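Local coordinates for putative major capsid protein (Cafeteriavirus-dependent mavirus, PDB 6G44) that probably forms, as a trimer of double jelly-roll subunits, the building block of the protein shell of the marine virophage mavirus, at residues R105-A110 with E204-N209; L126-Q131 with A349-A354; H130-D135 with S146-Y151; V337-E342 with V452-V457; S392-A397 with S424-R429. All coordinates share one frame; numbering follows the deposited sequence. Where two conformers were deposited one is given.

Contact 1 (R105-A110 with E204-N209); sequences RSIPVA and EALVAN
Ile107 meets Leu206, and Ala110 meets Ala208, in the N-terminal half of a double jelly-roll capsid protein. The segment 105-110 leads from helix 102-105 into strand 110-114, while 204-209 runs off the end of strand 195-205; both strands belong to the same antiparallel sheet. The two segments draw closer along the contact, from 9.4 Å between the CA atoms of Ile107 and Leu206 to 6.6 Å between those of Ala110 and Ala208.

Across the segments the interaction is entirely apolar and buries 126 Å². Ile107 and Leu206 cross at about a right angle and touch through their terminal methyls, CD1 of Ile107 lying 4.0 Å from CD1 of Leu206. With its CG anti to the backbone N (chi1 179°), Leu206 can swing this branch over to the isoleucine although its CB does not point there. Leu75 of strand 74-84 packs on both side chains, and Pro123, at the start of helix 123-130, packs on Ile107 and Ala110.

The polar groups are served from outside. Asn104, the residue just before 105-110, ties the two segments together: its ND2 donates to Glu204 OE2 and Ala205 O, and its OD1 accepts from Val207 N. Arg105 turns away, its guanidinium bonded to the carbonyls of Glu239 and Asn240 and salt-bridged to Asp351.

Where the segments run closest, the CB methyls of Ala110 and Ala208 meet at 4.1 Å.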
# COMPACT_ATOMS: atom_id res chain seq x y z
N ARG C 105 13.08 -20.25 9.19
CA ARG C 105 14.46 -20.45 8.72
C ARG C 105 15.24 -21.43 9.57
O ARG C 105 16.20 -22.05 9.09
CB ARG C 105 15.25 -19.14 8.71
CG ARG C 105 15.05 -18.27 7.49
CD ARG C 105 16.00 -17.07 7.50
NE ARG C 105 17.41 -17.40 7.68
CZ ARG C 105 18.29 -17.65 6.70
NH1 ARG C 105 19.58 -17.92 7.00
NH2 ARG C 105 17.92 -17.64 5.42
N SER C 106 14.84 -21.53 10.83
CA SER C 106 15.54 -22.35 11.84
C SER C 106 15.00 -23.78 11.91
O SER C 106 15.41 -24.53 12.82
CB SER C 106 15.41 -21.69 13.20
OG SER C 106 16.11 -20.45 13.23
N ILE C 107 14.08 -24.19 11.04
CA ILE C 107 13.48 -25.52 11.13
C ILE C 107 13.60 -26.23 9.79
O ILE C 107 12.77 -26.07 8.90
CB ILE C 107 12.01 -25.46 11.58
CG1 ILE C 107 11.81 -24.70 12.89
CG2 ILE C 107 11.44 -26.88 11.67
CD1 ILE C 107 10.37 -24.26 13.15
N PRO C 108 14.64 -27.06 9.62
CA PRO C 108 14.80 -27.74 8.34
C PRO C 108 13.76 -28.80 8.03
O PRO C 108 13.43 -29.02 6.86
CB PRO C 108 16.19 -28.36 8.42
CG PRO C 108 16.86 -27.75 9.55
CD PRO C 108 15.85 -27.12 10.45
N VAL C 109 13.24 -29.45 9.07
CA VAL C 109 12.24 -30.48 8.91
C VAL C 109 11.31 -30.45 10.13
O VAL C 109 11.75 -30.18 11.26
CB VAL C 109 12.87 -31.87 8.65
CG1 VAL C 109 13.87 -32.24 9.75
CG2 VAL C 109 11.79 -32.93 8.50
N ALA C 110 10.03 -30.66 9.85
CA ALA C 110 9.00 -30.75 10.87
C ALA C 110 8.11 -31.94 10.56
O ALA C 110 7.85 -32.27 9.39
CB ALA C 110 8.19 -29.46 10.89
N GLU C 204 5.91 -16.38 15.59
CA GLU C 204 5.82 -16.58 14.13
C GLU C 204 4.97 -17.82 13.81
O GLU C 204 5.08 -18.85 14.49
CB GLU C 204 7.25 -16.73 13.57
CG GLU C 204 7.36 -16.93 12.07
CD GLU C 204 8.78 -16.75 11.55
OE1 GLU C 204 9.48 -15.82 12.02
OE2 GLU C 204 9.19 -17.55 10.67
N ALA C 205 4.08 -17.74 12.82
CA ALA C 205 3.29 -18.88 12.39
C ALA C 205 4.20 -19.99 11.88
O ALA C 205 5.15 -19.71 11.12
CB ALA C 205 2.31 -18.47 11.31
N LEU C 206 3.93 -21.23 12.27
CA LEU C 206 4.67 -22.37 11.72
C LEU C 206 4.21 -22.68 10.30
O LEU C 206 3.01 -22.87 10.08
CB LEU C 206 4.43 -23.60 12.58
CG LEU C 206 5.10 -24.90 12.14
CD1 LEU C 206 6.60 -24.78 12.01
CD2 LEU C 206 4.74 -26.01 13.13
N VAL C 207 5.17 -22.77 9.35
CA VAL C 207 4.90 -23.12 7.96
C VAL C 207 5.26 -24.58 7.76
O VAL C 207 6.40 -24.94 7.44
CB VAL C 207 5.71 -22.20 7.02
CG1 VAL C 207 5.52 -22.56 5.56
CG2 VAL C 207 5.30 -20.76 7.28
N ALA C 208 4.28 -25.44 8.02
CA ALA C 208 4.48 -26.91 7.98
C ALA C 208 3.16 -27.58 7.72
O ALA C 208 2.22 -27.32 8.46
CB ALA C 208 5.09 -27.40 9.28
N ASN C 209 3.08 -28.45 6.73
CA ASN C 209 1.80 -29.14 6.46
C ASN C 209 1.27 -29.83 7.75
O ASN C 209 2.07 -30.45 8.46
CB ASN C 209 1.96 -30.17 5.36
CG ASN C 209 2.32 -29.56 4.00
OD1 ASN C 209 3.28 -28.78 3.90
ND2 ASN C 209 1.57 -29.92 2.97

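Contact 2 (L126-Q131 with A349-A354); sequences LIKLHQ and APDQLA
Lys128, on helix 123-130, and Asp351, in the irregular 349-354 loop, mark the nearest approach of the backbones, yet the CA atom of Lys128 is still 9.8 Å from that of Asp351, so side chains and waters span the gap. Lys128 does most of this. Its CG is anti to the backbone N (chi1 -173°) and every later torsion is extended, which sends the ammonium straight out from the helix. Its end runs past Leu353 in the opposite direction, with Leu353 CD2 4.0 Å from Lys128 CE.

Lys128 NZ bonds to Ser340 OG of strand 334-341 and to two waters. Water 1 passes the link on to Gln352 O, and water 2 to Asp351 OD2. The charged atoms themselves do not meet, Lys128 NZ and Asp351 OD2 being 4.6 Å apart; the direct ionic partner of Asp351 OD2 is Arg105. Water 3 also donates to OD2, at 2.7 Å, and connects weakly to Gln131 NE2. That amide also reaches its own helix, NE2 donating to Lys128 O at 3.2 Å with a bent angle of 140°. On the other segment, Gln352 NE2 bonds to Leu353 O at 2.9 Å, close to its own amide plane.

The contact joins a helix of the N-terminal half to a loop of the C-terminal jelly-roll. Three donors, Arg105 and two waters, gather at Asp351 OD2; they and the neighbouring Lys128 would be expected to keep this carboxylate ionised, in a largely water-mediated junction between the two halves.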
# COMPACT_ATOMS: atom_id res chain seq x y z
N LEU C 126 10.52 -24.32 2.49
CA LEU C 126 9.20 -23.79 2.10
C LEU C 126 9.23 -22.27 2.15
O LEU C 126 8.84 -21.60 1.19
CB LEU C 126 8.06 -24.30 3.01
CG LEU C 126 7.32 -25.63 2.87
CD1 LEU C 126 6.52 -25.92 4.13
CD2 LEU C 126 6.38 -25.63 1.68
N ILE C 127 9.73 -21.71 3.25
CA ILE C 127 9.67 -20.26 3.41
C ILE C 127 10.64 -19.59 2.48
O ILE C 127 10.35 -18.45 2.06
CB ILE C 127 9.86 -19.83 4.90
CG1 ILE C 127 9.39 -18.40 5.16
CG2 ILE C 127 11.28 -19.99 5.36
CD1 ILE C 127 7.96 -18.10 4.78
N LYS C 128 11.76 -20.22 2.13
CA LYS C 128 12.69 -19.59 1.20
C LYS C 128 12.03 -19.31 -0.14
O LYS C 128 12.35 -18.31 -0.77
CB LYS C 128 13.98 -20.42 0.98
CG LYS C 128 15.06 -19.72 0.16
CD LYS C 128 16.36 -20.51 0.11
CE LYS C 128 17.45 -19.78 -0.67
NZ LYS C 128 18.75 -20.52 -0.74
N LEU C 129 11.12 -20.17 -0.58
CA LEU C 129 10.33 -19.94 -1.80
C LEU C 129 9.15 -19.04 -1.55
O LEU C 129 8.93 -18.07 -2.29
CB LEU C 129 9.79 -21.25 -2.36
CG LEU C 129 10.75 -22.16 -3.07
CD1 LEU C 129 10.07 -23.49 -3.34
CD2 LEU C 129 11.14 -21.52 -4.39
N HIS C 130 8.38 -19.34 -0.52
CA HIS C 130 7.12 -18.70 -0.23
C HIS C 130 7.27 -17.20 -0.03
O HIS C 130 6.38 -16.41 -0.40
CB HIS C 130 6.48 -19.34 1.02
CG HIS C 130 5.12 -18.84 1.34
ND1 HIS C 130 4.04 -19.07 0.52
CD2 HIS C 130 4.64 -18.16 2.40
CE1 HIS C 130 2.96 -18.54 1.06
NE2 HIS C 130 3.30 -17.97 2.20
N GLN C 131 8.39 -16.78 0.57
CA GLN C 131 8.61 -15.34 0.82
C GLN C 131 8.62 -14.51 -0.45
O GLN C 131 8.40 -13.29 -0.39
CB GLN C 131 9.92 -15.10 1.61
CG GLN C 131 11.18 -15.42 0.84
CD GLN C 131 12.45 -15.40 1.68
OE1 GLN C 131 12.48 -14.83 2.76
NE2 GLN C 131 13.52 -16.03 1.17
N ALA C 349 24.84 -12.25 6.85
CA ALA C 349 24.53 -11.44 5.66
C ALA C 349 23.36 -12.02 4.89
O ALA C 349 22.93 -13.13 5.14
CB ALA C 349 25.76 -11.39 4.76
N PRO C 350 22.83 -11.24 3.93
CA PRO C 350 21.77 -11.78 3.07
C PRO C 350 22.16 -13.06 2.34
O PRO C 350 23.33 -13.26 1.98
CB PRO C 350 21.56 -10.65 2.06
CG PRO C 350 21.92 -9.41 2.81
CD PRO C 350 23.13 -9.84 3.58
N ASP C 351 21.19 -13.93 2.14
CA ASP C 351 21.40 -15.10 1.28
C ASP C 351 21.68 -14.67 -0.16
O ASP C 351 21.13 -13.68 -0.65
CB ASP C 351 20.19 -16.05 1.32
CG ASP C 351 20.18 -16.95 2.55
OD1 ASP C 351 21.21 -17.14 3.20
OD2 ASP C 351 19.12 -17.57 2.78
N GLN C 352 22.54 -15.41 -0.84
CA GLN C 352 22.93 -15.12 -2.21
C GLN C 352 22.40 -16.16 -3.19
O GLN C 352 22.63 -17.37 -3.04
CB GLN C 352 24.45 -15.09 -2.30
CG GLN C 352 24.98 -14.73 -3.68
CD GLN C 352 24.82 -13.25 -3.95
OE1 GLN C 352 25.58 -12.44 -3.40
NE2 GLN C 352 23.83 -12.89 -4.74
N LEU C 353 21.70 -15.67 -4.20
CA LEU C 353 21.30 -16.44 -5.35
C LEU C 353 22.02 -15.85 -6.56
O LEU C 353 22.55 -14.74 -6.50
CB LEU C 353 19.79 -16.35 -5.59
CG LEU C 353 18.89 -16.65 -4.39
CD1 LEU C 353 17.43 -16.39 -4.73
CD2 LEU C 353 19.05 -18.09 -3.89
N ALA C 354 22.12 -16.65 -7.60
CA ALA C 354 22.64 -16.16 -8.87
C ALA C 354 21.57 -15.36 -9.62
O ALA C 354 20.37 -15.53 -9.38
CB ALA C 354 23.13 -17.33 -9.74
O HOH W 1 21.17 -18.83 -0.97
O HOH W 2 19.30 -20.39 2.32
O HOH W 3 16.70 -16.93 1.79

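Contact 3 (H130-D135 with S146-Y151); sequences HQYNAD and SDVDEY
Val148 meets the Tyr132 ring obliquely, its CG1 coming to 3.6 Å from Tyr132 CE1, and Gln131 CG lies 3.8 Å above one face of that ring, displaced toward the rim. The imidazole of His130 carries Ala134 CB over one face, also toward the rim. Val148 divides its branches between two neighbours: CG1, anti to the backbone N (chi1 172°), goes to the tyrosine, while CG2 crosses Gln131 at a slant, 3.8 Å from its CB and 3.7 Å from its OE1. Gln131 meets this methyl from CB to OE1 because its CG sits between the backbone N and the carbonyl carbon (chi1 67°) and the rest of the chain is extended.

The two segments flank helix 136-142, bringing the loops before and after it together. His130 O accepts from both Asn133 N and Ala134 N, and Asp135 is the N-cap of helix 136-142, its OD1 bonded to Leu137 N. Tyr132 also packs on Val425 and Phe427 of strand 425-428, in the C-terminal jelly-roll.

The phenol is tied to the opposite backbone through a water at a short 2.5 Å from Tyr132 OH, which donates to Asp149 O at 2.7 Å. Further along, Asp149 is salt-bridged to Arg176 and Glu150 to Lys389, and Tyr151 packs on Gly179 of a second subunit.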
# COMPACT_ATOMS: atom_id res chain seq x y z
N HIS C 130 8.38 -19.34 -0.52
CA HIS C 130 7.12 -18.70 -0.23
C HIS C 130 7.27 -17.20 -0.03
O HIS C 130 6.38 -16.41 -0.40
CB HIS C 130 6.48 -19.34 1.02
CG HIS C 130 5.12 -18.84 1.34
ND1 HIS C 130 4.04 -19.07 0.52
CD2 HIS C 130 4.64 -18.16 2.40
CE1 HIS C 130 2.96 -18.54 1.06
NE2 HIS C 130 3.30 -17.97 2.20
N GLN C 131 8.39 -16.78 0.57
CA GLN C 131 8.61 -15.34 0.82
C GLN C 131 8.62 -14.51 -0.45
O GLN C 131 8.40 -13.29 -0.39
CB GLN C 131 9.92 -15.10 1.61
CG GLN C 131 11.18 -15.42 0.84
CD GLN C 131 12.45 -15.40 1.68
OE1 GLN C 131 12.48 -14.83 2.76
NE2 GLN C 131 13.52 -16.03 1.17
N TYR C 132 8.89 -15.16 -1.59
CA TYR C 132 9.04 -14.44 -2.87
C TYR C 132 7.76 -14.37 -3.67
O TYR C 132 7.73 -13.62 -4.64
CB TYR C 132 10.11 -15.06 -3.75
CG TYR C 132 11.50 -14.84 -3.26
CD1 TYR C 132 12.06 -13.57 -3.23
CD2 TYR C 132 12.27 -15.89 -2.81
CE1 TYR C 132 13.36 -13.37 -2.79
CE2 TYR C 132 13.57 -15.70 -2.37
CZ TYR C 132 14.11 -14.44 -2.36
OH TYR C 132 15.40 -14.27 -1.90
N ASN C 133 6.74 -15.15 -3.37
CA ASN C 133 5.51 -14.97 -4.19
C ASN C 133 4.19 -14.98 -3.47
O ASN C 133 3.14 -14.98 -4.13
CB ASN C 133 5.52 -15.90 -5.42
CG ASN C 133 5.10 -17.29 -5.08
OD1 ASN C 133 5.25 -17.73 -3.94
ND2 ASN C 133 4.55 -17.98 -6.05
N ALA C 134 4.24 -14.85 -2.16
CA ALA C 134 3.07 -14.65 -1.34
C ALA C 134 2.66 -13.21 -1.29
O ALA C 134 3.43 -12.29 -1.58
CB ALA C 134 3.33 -15.17 0.07
N ASP C 135 1.43 -13.00 -0.88
CA ASP C 135 0.96 -11.67 -0.59
C ASP C 135 1.73 -11.05 0.59
O ASP C 135 1.73 -11.62 1.68
CB ASP C 135 -0.54 -11.78 -0.26
CG ASP C 135 -1.17 -10.46 0.07
OD1 ASP C 135 -0.51 -9.40 0.01
OD2 ASP C 135 -2.38 -10.49 0.38
N SER C 146 9.17 -9.80 8.12
CA SER C 146 8.65 -10.20 6.82
C SER C 146 9.32 -9.53 5.63
O SER C 146 9.12 -9.99 4.52
CB SER C 146 7.14 -9.98 6.72
OG SER C 146 6.81 -8.63 6.92
N ASP C 147 10.10 -8.49 5.84
CA ASP C 147 10.80 -7.83 4.75
C ASP C 147 11.85 -8.77 4.19
O ASP C 147 12.60 -9.38 4.98
CB ASP C 147 11.43 -6.53 5.26
CG ASP C 147 12.25 -5.83 4.22
OD1 ASP C 147 13.47 -6.14 4.14
OD2 ASP C 147 11.71 -4.96 3.51
N VAL C 148 11.92 -8.88 2.85
CA VAL C 148 12.85 -9.74 2.15
C VAL C 148 13.95 -8.90 1.53
O VAL C 148 13.67 -7.88 0.86
CB VAL C 148 12.08 -10.58 1.10
CG1 VAL C 148 13.02 -11.34 0.20
CG2 VAL C 148 11.09 -11.52 1.76
N ASP C 149 15.20 -9.32 1.71
CA ASP C 149 16.34 -8.56 1.21
C ASP C 149 16.34 -8.45 -0.31
O ASP C 149 16.09 -9.42 -1.05
CB ASP C 149 17.66 -9.25 1.57
CG ASP C 149 17.94 -9.28 3.06
OD1 ASP C 149 17.56 -8.35 3.76
OD2 ASP C 149 18.59 -10.25 3.51
N GLU C 150 16.62 -7.24 -0.80
CA GLU C 150 16.72 -7.01 -2.23
C GLU C 150 18.13 -7.18 -2.76
O GLU C 150 18.30 -7.53 -3.92
CB GLU C 150 16.21 -5.61 -2.57
CG GLU C 150 14.73 -5.41 -2.25
CD GLU C 150 14.41 -4.98 -0.82
OE1 GLU C 150 15.35 -4.80 -0.01
OE2 GLU C 150 13.19 -4.81 -0.53
N TYR C 151 19.12 -6.85 -1.92
CA TYR C 151 20.53 -6.84 -2.33
C TYR C 151 21.36 -7.74 -1.41
O TYR C 151 20.91 -8.13 -0.33
CB TYR C 151 21.08 -5.41 -2.40
CG TYR C 151 20.20 -4.50 -3.22
CD1 TYR C 151 20.16 -4.59 -4.60
CD2 TYR C 151 19.33 -3.62 -2.61
CE1 TYR C 151 19.29 -3.80 -5.33
CE2 TYR C 151 18.45 -2.84 -3.34
CZ TYR C 151 18.43 -2.95 -4.70
OH TYR C 151 17.54 -2.16 -5.40
O HOH W 4 16.37 -12.11 -0.98

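Contact 4 (V337-E342 with V452-V457); sequences VMVSQE and VQATFV
Val339 lays its CG1 methyl over the face of the Phe456 ring, 3.8 Å from the centroid and 8° off the normal, a CH-pi contact. The two side chains cross at about a right angle. Centred over the ring, CG1 is nearly equidistant from most of its carbons, nearest to Phe456 CE2, while CG2 of Val339 goes to the rim near Phe456 CD1 and to Ala454 CB, at 4.2 Å. Phe456 CG sits between its backbone N and carbonyl carbon (chi1 59°), which carries the ring over toward 337-342.

Two residues earlier on each strand, counting from Val339 and Ala454, methyl meets methyl, with Val337 CG1 4.2 Å from Val452 CG1. Residues alternate as strands require: Val337 and Val339 direct CB at the other strand, as do Val452, Ala454 and Phe456, whereas Met338, Gln453 and Thr455 point away. Leu470 and Tyr468 of strand 464-482 extend the layer beside the two valines of 337-342, and Leu321 of strand 319-328 packs on Phe456.

The strand axes approach to 8.9 Å and cross at -49°. They belong to different antiparallel sheets, 334-341 beside 464-482 and 425-428, and 448-457 between 319-328 and 355-363. Such apolar layering of two face-packed sheets is the core of a beta sandwich, here that of the C-terminal jelly-roll.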
# COMPACT_ATOMS: atom_id res chain seq x y z
N VAL C 337 12.37 -22.21 -10.00
CA VAL C 337 13.77 -22.41 -10.35
C VAL C 337 14.60 -21.37 -9.63
O VAL C 337 14.30 -20.17 -9.69
CB VAL C 337 13.98 -22.27 -11.87
CG1 VAL C 337 15.44 -22.52 -12.24
CG2 VAL C 337 13.06 -23.20 -12.62
N MET C 338 15.67 -21.81 -8.97
CA MET C 338 16.60 -20.89 -8.34
C MET C 338 17.98 -21.50 -8.36
O MET C 338 18.11 -22.72 -8.34
CB MET C 338 16.12 -20.52 -6.93
CG MET C 338 16.39 -21.43 -5.77
SD MET C 338 15.93 -20.62 -4.19
CE MET C 338 14.19 -20.93 -4.18
N VAL C 339 19.00 -20.65 -8.40
CA VAL C 339 20.39 -21.07 -8.37
C VAL C 339 21.02 -20.44 -7.13
O VAL C 339 21.16 -19.23 -7.08
CB VAL C 339 21.11 -20.65 -9.65
CG1 VAL C 339 22.60 -21.05 -9.58
CG2 VAL C 339 20.46 -21.25 -10.88
N SER C 340 21.39 -21.26 -6.13
CA SER C 340 21.81 -20.78 -4.81
C SER C 340 23.31 -20.91 -4.64
O SER C 340 23.90 -21.91 -5.06
CB SER C 340 21.10 -21.56 -3.68
OG SER C 340 19.72 -21.22 -3.58
N GLN C 341 23.93 -19.91 -3.99
CA GLN C 341 25.32 -20.03 -3.56
C GLN C 341 25.33 -21.10 -2.48
O GLN C 341 24.61 -21.00 -1.48
CB GLN C 341 25.78 -18.68 -3.01
CG GLN C 341 27.23 -18.65 -2.54
CD GLN C 341 27.53 -17.32 -1.90
OE1 GLN C 341 27.06 -17.03 -0.81
NE2 GLN C 341 28.26 -16.47 -2.63
N GLU C 342 26.11 -22.17 -2.66
CA GLU C 342 26.06 -23.29 -1.72
C GLU C 342 26.60 -22.96 -0.33
O GLU C 342 26.02 -23.40 0.66
CB GLU C 342 26.73 -24.54 -2.31
CG GLU C 342 25.82 -25.26 -3.29
CD GLU C 342 26.38 -26.56 -3.83
OE1 GLU C 342 26.05 -27.64 -3.31
OE2 GLU C 342 27.14 -26.51 -4.81
N VAL C 452 15.66 -28.90 -16.94
CA VAL C 452 15.79 -27.43 -16.84
C VAL C 452 17.24 -27.03 -17.02
O VAL C 452 18.10 -27.51 -16.29
CB VAL C 452 15.26 -26.94 -15.48
CG1 VAL C 452 15.51 -25.45 -15.28
CG2 VAL C 452 13.76 -27.25 -15.38
N GLN C 453 17.49 -26.12 -17.96
CA GLN C 453 18.80 -25.48 -18.16
C GLN C 453 18.67 -24.02 -17.70
O GLN C 453 17.75 -23.35 -18.14
CB GLN C 453 19.18 -25.52 -19.63
CG GLN C 453 20.46 -24.78 -19.98
CD GLN C 453 20.62 -24.52 -21.46
OE1 GLN C 453 20.31 -23.44 -21.94
NE2 GLN C 453 21.05 -25.55 -22.19
N ALA C 454 19.56 -23.57 -16.82
CA ALA C 454 19.60 -22.18 -16.39
C ALA C 454 20.95 -21.59 -16.75
O ALA C 454 21.97 -22.22 -16.46
CB ALA C 454 19.40 -22.06 -14.89
N THR C 455 20.95 -20.41 -17.34
CA THR C 455 22.15 -19.62 -17.59
C THR C 455 22.13 -18.47 -16.59
O THR C 455 21.09 -17.78 -16.44
CB THR C 455 22.18 -19.12 -19.05
OG1 THR C 455 22.00 -20.23 -19.95
CG2 THR C 455 23.48 -18.42 -19.35
N PHE C 456 23.25 -18.23 -15.93
CA PHE C 456 23.26 -17.30 -14.80
C PHE C 456 24.59 -16.66 -14.57
O PHE C 456 25.64 -17.17 -14.99
CB PHE C 456 22.79 -18.02 -13.52
CG PHE C 456 23.63 -19.21 -13.15
CD1 PHE C 456 23.34 -20.47 -13.68
CD2 PHE C 456 24.71 -19.08 -12.29
CE1 PHE C 456 24.13 -21.57 -13.33
CE2 PHE C 456 25.48 -20.18 -11.93
CZ PHE C 456 25.19 -21.41 -12.48
N VAL C 457 24.54 -15.54 -13.87
CA VAL C 457 25.74 -14.80 -13.48
C VAL C 457 25.90 -14.80 -11.95
O VAL C 457 24.91 -14.81 -11.20
CB VAL C 457 25.73 -13.35 -14.01
CG1 VAL C 457 25.77 -13.32 -15.53
CG2 VAL C 457 24.53 -12.55 -13.50

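Contact 5 (S392-A397 with S424-R429); sequences SCFSGA and SVIFFR
Phe394 sets CG anti to its backbone N (chi1 180°), and Ser424 turns OG to the side of its own N, opposite the carbonyl carbon (chi1 -44°); between them these rotations bring the serine over one face of the phenyl ring and up to the phenylalanine carbonyl. Ser424 CB makes a CH-pi contact, 4.0 Å from the Phe394 ring centroid and 17° off the normal. Ser424 OG, also above the ring, donates to Phe394 O at 2.7 Å, and it takes a second hydrogen bond from Ile356 N.

The ring rim is occupied too. Val425 O lies in the ring plane 3.5 Å from Phe394 CE2, and Ile426 CG1 is 3.7 Å from Phe394 CZ, the two side chains crossing at about a right angle.

The bond and the ring packing join helix 391-394 to strand 425-428 in the C-terminal jelly-roll, where that strand pairs with 334-341. Helix 375-384 adds to the apolar packing, its Leu378 touching both Phe394 and Ile426, and Tyr387 meets Phe394 edge to face.

Beyond the helix Gly396 leaves helical geometry with positive phi, and Ser395 OG accepts from Ala397 N at 3.1 Å in an ST turn. At the subunit interface, Ser392 OG bonds to Cys180 O of a second subunit, and also to Tyr151 OH of its own chain.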
# COMPACT_ATOMS: atom_id res chain seq x y z
N SER C 392 15.76 -5.16 -9.84
CA SER C 392 17.18 -5.09 -9.42
C SER C 392 17.54 -6.16 -8.39
O SER C 392 18.71 -6.48 -8.27
CB SER C 392 17.55 -3.70 -8.88
OG SER C 392 16.75 -3.35 -7.79
N CYS C 393 16.56 -6.71 -7.69
CA CYS C 393 16.80 -7.87 -6.83
C CYS C 393 16.90 -9.11 -7.69
O CYS C 393 17.95 -9.76 -7.72
CB CYS C 393 15.65 -7.98 -5.85
SG CYS C 393 15.60 -9.50 -4.87
N PHE C 394 15.83 -9.39 -8.42
CA PHE C 394 15.76 -10.53 -9.33
C PHE C 394 16.95 -10.67 -10.26
O PHE C 394 17.48 -11.76 -10.46
CB PHE C 394 14.48 -10.42 -10.17
CG PHE C 394 14.28 -11.53 -11.16
CD1 PHE C 394 14.82 -11.45 -12.45
CD2 PHE C 394 13.53 -12.63 -10.82
CE1 PHE C 394 14.63 -12.45 -13.35
CE2 PHE C 394 13.34 -13.66 -11.74
CZ PHE C 394 13.89 -13.55 -13.00
N SER C 395 17.41 -9.56 -10.79
CA SER C 395 18.41 -9.63 -11.85
C SER C 395 19.79 -10.05 -11.36
O SER C 395 20.60 -10.50 -12.17
CB SER C 395 18.56 -8.30 -12.59
OG SER C 395 19.14 -7.31 -11.77
N GLY C 396 20.12 -9.80 -10.10
CA GLY C 396 21.50 -10.05 -9.63
C GLY C 396 22.52 -9.06 -10.23
O GLY C 396 23.70 -9.29 -10.14
N ALA C 397 22.04 -7.96 -10.81
CA ALA C 397 22.94 -6.95 -11.40
C ALA C 397 23.68 -6.17 -10.35
O ALA C 397 23.31 -6.15 -9.18
CB ALA C 397 22.16 -6.03 -12.33
N SER C 424 17.71 -14.46 -8.48
CA SER C 424 16.43 -14.84 -9.10
C SER C 424 15.71 -16.01 -8.48
O SER C 424 16.33 -17.00 -8.08
CB SER C 424 16.63 -15.19 -10.57
OG SER C 424 17.47 -14.29 -11.25
N VAL C 425 14.39 -15.92 -8.47
CA VAL C 425 13.53 -17.11 -8.39
C VAL C 425 12.53 -17.01 -9.51
O VAL C 425 11.84 -15.99 -9.62
CB VAL C 425 12.79 -17.24 -7.04
CG1 VAL C 425 11.92 -18.48 -7.01
CG2 VAL C 425 13.80 -17.29 -5.89
N ILE C 426 12.46 -18.03 -10.35
CA ILE C 426 11.53 -18.03 -11.48
C ILE C 426 10.41 -19.03 -11.23
O ILE C 426 10.64 -20.24 -11.21
CB ILE C 426 12.21 -18.28 -12.84
CG1 ILE C 426 13.29 -17.23 -13.11
CG2 ILE C 426 11.17 -18.29 -13.96
CD1 ILE C 426 14.25 -17.60 -14.23
N PHE C 427 9.20 -18.53 -11.05
CA PHE C 427 8.00 -19.34 -10.89
C PHE C 427 7.35 -19.49 -12.24
O PHE C 427 7.14 -18.48 -12.95
CB PHE C 427 7.01 -18.68 -9.92
CG PHE C 427 7.50 -18.60 -8.50
CD1 PHE C 427 7.37 -19.69 -7.65
CD2 PHE C 427 8.08 -17.43 -7.98
CE1 PHE C 427 7.79 -19.61 -6.33
CE2 PHE C 427 8.48 -17.36 -6.65
CZ PHE C 427 8.36 -18.47 -5.83
N PHE C 428 7.06 -20.73 -12.67
CA PHE C 428 6.32 -20.97 -13.93
C PHE C 428 5.37 -22.15 -13.78
O PHE C 428 5.63 -23.06 -12.98
CB PHE C 428 7.26 -21.14 -15.14
CG PHE C 428 7.99 -22.47 -15.18
CD1 PHE C 428 7.45 -23.56 -15.84
CD2 PHE C 428 9.27 -22.61 -14.61
CE1 PHE C 428 8.11 -24.78 -15.85
CE2 PHE C 428 9.94 -23.81 -14.66
CZ PHE C 428 9.35 -24.91 -15.28
N ARG C 429 4.25 -22.08 -14.49
CA ARG C 429 3.21 -23.11 -14.47
C ARG C 429 3.30 -23.93 -15.76
O ARG C 429 3.81 -23.43 -16.77
CB ARG C 429 1.84 -22.44 -14.42
CG ARG C 429 1.60 -21.55 -13.21
CD ARG C 429 0.26 -20.90 -13.33
NE ARG C 429 -0.03 -19.97 -12.24
CZ ARG C 429 -0.59 -20.30 -11.09
NH1 ARG C 429 -0.99 -21.54 -10.83
NH2 ARG C 429 -0.84 -19.36 -10.18

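Contacts 2 and 3 lie nearest the centre of the chain, about 8 Å apart between centres and sharing His130 and Gln131; contact 5 is about 11 Å from contact 2. Contact 1 lies about 15 Å from contact 2 toward the N-terminal sheet, and contact 4 about 13 Å from it inside the C-terminal sandwich, with about 25 Å between contacts 1 and 4. Along the chain, contact 3 is nested within the loop closed by contact 1 and contact 5 within that of contact 4; contact 2 crosses both 1 and 4. Strands 334-341 and 425-428, neighbours in one sheet, link contacts 4 and 5. Through contact 2, helix 123-130 and the 349-354 loop thus couple the two jelly-rolls.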